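Local structure of fluoroacetyl-CoA-specific thioesterase-like domain-containing protein (Thermanaerovibrio acidaminovorans, 3QOO) at residues Val53-His58 and Val89-Val94. The protein is of unknown function but has a hot-dog fold resembling that of fluoroacetyl-CoA-specific thioesterases, so it may act on acyl-CoA thioesters. Numbering follows the deposited sequence. Where two conformers were deposited one is given.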
ATOM      1  N   VAL A  53       8.090  -0.225  11.574  1.00  9.88           N
ATOM      2  CA  VAL A  53       9.533  -0.393  11.699  1.00 10.38           C
ATOM      3  C   VAL A  53      10.020   0.313  12.967  1.00 10.08           C
ATOM      4  O   VAL A  53      10.886  -0.222  13.694  1.00 10.93           O
ATOM      5  CB  VAL A  53      10.253   0.155  10.447  1.00 11.22           C
ATOM      6  CG1 VAL A  53      11.763   0.239  10.646  1.00 12.68           C
ATOM      7  CG2 VAL A  53       9.963  -0.717   9.233  1.00 11.86           C
ATOM      8  N   GLU A  54       9.513   1.504  13.263  1.00 10.70           N
ATOM      9  CA  GLU A  54       9.866   2.212  14.505  1.00 12.03           C
ATOM     10  C   GLU A  54       9.480   1.454  15.773  1.00 10.96           C
ATOM     11  O   GLU A  54      10.134   1.613  16.799  1.00 12.70           O
ATOM     12  CB  GLU A  54       9.273   3.637  14.512  1.00 13.26           C
ATOM     13  CG  GLU A  54       9.981   4.551  13.514  1.00 16.82           C
ATOM     14  CD  GLU A  54       9.408   5.943  13.402  1.00 21.50           C
ATOM     15  OE1 GLU A  54       8.551   6.305  14.262  1.00 25.28           O
ATOM     16  OE2 GLU A  54       9.841   6.663  12.443  1.00 22.84           O
ATOM     17  N   ILE A  55       8.438   0.646  15.733  1.00 10.95           N
ATOM     18  CA  ILE A  55       8.048  -0.131  16.893  1.00 12.09           C
ATOM     19  C   ILE A  55       8.945  -1.340  17.049  1.00 12.17           C
ATOM     20  O   ILE A  55       9.370  -1.662  18.155  1.00 13.49           O
ATOM     21  CB  ILE A  55       6.573  -0.596  16.761  1.00 11.86           C
ATOM     22  CG1 ILE A  55       5.622   0.596  16.815  1.00 12.73           C
ATOM     23  CG2 ILE A  55       6.209  -1.630  17.822  1.00 13.52           C
ATOM     24  CD1 ILE A  55       4.260   0.333  16.305  1.00 14.67           C
ATOM     25  N   LEU A  56       9.228  -2.050  15.955  1.00 12.13           N
ATOM     26  CA  LEU A  56       9.858  -3.362  16.061  1.00 12.37           C
ATOM     27  C   LEU A  56      11.376  -3.357  16.035  1.00 11.71           C
ATOM     28  O   LEU A  56      11.994  -4.034  16.827  1.00 12.77           O
ATOM     29  CB  LEU A  56       9.416  -4.273  14.929  1.00 11.81           C
ATOM     30  CG  LEU A  56       7.902  -4.524  14.810  1.00 13.86           C
ATOM     31  CD1 LEU A  56       7.661  -5.472  13.652  1.00 14.05           C
ATOM     32  CD2 LEU A  56       7.325  -5.103  16.102  1.00 15.33           C
ATOM     33  N   ASP A  57      11.992  -2.634  15.108  1.00 10.99           N
ATOM     34  CA  ASP A  57      13.366  -3.004  14.739  1.00 11.75           C
ATOM     35  C   ASP A  57      14.363  -2.709  15.843  1.00 12.00           C
ATOM     36  O   ASP A  57      15.297  -3.486  16.063  1.00 12.48           O
ATOM     37  CB  ASP A  57      13.782  -2.394  13.397  1.00 12.70           C
ATOM     38  CG  ASP A  57      13.146  -3.120  12.239  1.00 13.50           C
ATOM     39  OD1 ASP A  57      12.014  -3.583  12.383  1.00 15.62           O
ATOM     40  OD2 ASP A  57      13.796  -3.316  11.225  1.00 17.75           O
ATOM     41  N   HIS A  58      14.148  -1.624  16.587  1.00 12.64           N
ATOM     42  CA  HIS A  58      15.083  -1.273  17.661  1.00 13.81           C
ATOM     43  C   HIS A  58      14.998  -2.273  18.813  1.00 14.27           C
ATOM     44  O   HIS A  58      15.882  -2.292  19.665  1.00 17.31           O
ATOM     45  CB  HIS A  58      14.913   0.183  18.122  1.00 15.19           C
ATOM     46  CG  HIS A  58      13.664   0.434  18.906  1.00 15.45           C
ATOM     47  ND1 HIS A  58      12.435   0.651  18.307  1.00 16.06           N
ATOM     48  CD2 HIS A  58      13.456   0.539  20.244  1.00 17.56           C
ATOM     49  CE1 HIS A  58      11.529   0.855  19.251  1.00 16.79           C
ATOM     50  NE2 HIS A  58      12.128   0.813  20.434  1.00 18.43           N
ATOM     51  N   VAL A  89      -0.186   2.879  15.232  1.00  9.14           N
ATOM     52  CA  VAL A  89       0.104   1.520  14.880  1.00  9.38           C
ATOM     53  C   VAL A  89       0.381   0.713  16.133  1.00  9.15           C
ATOM     54  O   VAL A  89       1.147   1.166  16.980  1.00  9.95           O
ATOM     55  CB  VAL A  89       1.259   1.458  13.856  1.00  9.26           C
ATOM     56  CG1 VAL A  89       1.696   0.030  13.594  1.00 10.94           C
ATOM     57  CG2 VAL A  89       0.821   2.120  12.531  1.00 10.16           C
ATOM     58  N   THR A  90      -0.258  -0.443  16.232  1.00  9.69           N
ATOM     59  CA  THR A  90      -0.337  -1.227  17.465  1.00  9.98           C
ATOM     60  C   THR A  90      -0.045  -2.687  17.198  1.00  9.29           C
ATOM     61  O   THR A  90      -0.575  -3.253  16.244  1.00 10.07           O
ATOM     62  CB  THR A  90      -1.754  -1.156  18.064  1.00 11.33           C
ATOM     63  OG1 THR A  90      -2.130   0.217  18.224  1.00 12.80           O
ATOM     64  CG2 THR A  90      -1.831  -1.877  19.410  1.00 12.75           C
ATOM     65  N   VAL A  91       0.747  -3.328  18.040  1.00  9.26           N
ATOM     66  CA  VAL A  91       0.958  -4.769  17.943  1.00  9.89           C
ATOM     67  C   VAL A  91      -0.343  -5.504  18.254  1.00 10.86           C
ATOM     68  O   VAL A  91      -0.904  -5.364  19.360  1.00 12.05           O
ATOM     69  CB  VAL A  91       2.075  -5.255  18.868  1.00 10.19           C
ATOM     70  CG1 VAL A  91       2.173  -6.782  18.829  1.00 11.67           C
ATOM     71  CG2 VAL A  91       3.395  -4.559  18.496  1.00 11.57           C
ATOM     72  N   ASP A  92      -0.838  -6.269  17.287  0.65 10.35           N
ATOM     73  CA  ASP A  92      -2.077  -7.025  17.430  0.65 12.28           C
ATOM     74  C   ASP A  92      -1.817  -8.438  17.945  0.65 12.64           C
ATOM     75  O   ASP A  92      -2.446  -8.881  18.908  0.65 13.28           O
ATOM     76  CB  ASP A  92      -2.816  -7.075  16.081  0.65 13.97           C
ATOM     77  CG  ASP A  92      -4.112  -7.825  16.174  0.65 15.05           C
ATOM     78  OD1 ASP A  92      -5.032  -7.293  16.823  0.65 18.40           O
ATOM     79  OD2 ASP A  92      -4.200  -8.942  15.621  0.65 18.65           O
ATOM     80  N   ARG A  93      -0.870  -9.123  17.315  1.00 12.70           N
ATOM     81  CA  ARG A  93      -0.509 -10.464  17.721  1.00 14.38           C
ATOM     82  C   ARG A  93       0.861 -10.848  17.217  1.00 14.64           C
ATOM     83  O   ARG A  93       1.395 -10.218  16.320  1.00 13.21           O
ATOM     84  CB  ARG A  93      -1.536 -11.474  17.309  1.00 17.80           C
ATOM     85  CG  ARG A  93      -1.618 -11.671  15.870  1.00 19.34           C
ATOM     86  CD  ARG A  93      -2.742 -12.692  15.525  1.00 22.49           C
ATOM     87  NE  ARG A  93      -2.750 -13.065  14.114  1.00 25.16           N
ATOM     88  CZ  ARG A  93      -3.302 -12.369  13.123  1.00 26.25           C
ATOM     89  NH1 ARG A  93      -3.939 -11.213  13.335  1.00 24.97           N
ATOM     90  NH2 ARG A  93      -3.214 -12.860  11.891  1.00 27.20           N
ATOM     91  N   VAL A  94       1.443 -11.865  17.865  1.00 16.54           N
ATOM     92  CA  VAL A  94       2.681 -12.476  17.425  1.00 19.23           C
ATOM     93  C   VAL A  94       2.447 -13.946  17.004  1.00 21.55           C
ATOM     94  O   VAL A  94       1.680 -14.667  17.655  1.00 24.60           O
ATOM     95  CB  VAL A  94       3.698 -12.430  18.541  1.00 20.48           C
ATOM     96  CG1 VAL A  94       4.978 -13.183  18.119  1.00 22.29           C
ATOM     97  CG2 VAL A  94       3.951 -10.996  18.912  1.00 20.83           C
TER
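The hot-dog fold wraps an antiparallel sheet around a long central helix, and here Ile55, near the C-terminal end of helix 41-56, packs against Val89 and Val91 of strand 84-95. The backbones stay well apart, the nearest CA atoms (Ile55 and Val89) being 8.4 Å from each other; Ile55 CD1 bridges this gap to Val89, while CG2 turns to Val91. The longer branch brings Ile55 CD1 to 3.7 Å from Val89 CG1 and to 3.3 Å from the Val89 carbonyl O, so the methyl touches main chain as well as side chain. Ile55 CG1 lies anti to the carbonyl carbon of its own residue (chi1 -67°) and chi2 is extended at 163°, which carries CD1 out to the strand. All three touching residues are buried. Thr90, between the two valines, has its CB directed away from the helix, whereas that of Val89 points toward it. The strand itself is secured by backbone hydrogen bonds between Val89 and Arg16 of strand 15-21 on one flank, and between Thr90 and Ser102 of strand 98-107 on the other. Further along, a classic beta bulge sets Asp92 and Arg93 opposite the single residue Val100. At the Val91 end of the apolar contact, Ile55 CG2 lies 4.1 Å from Val91 CG2.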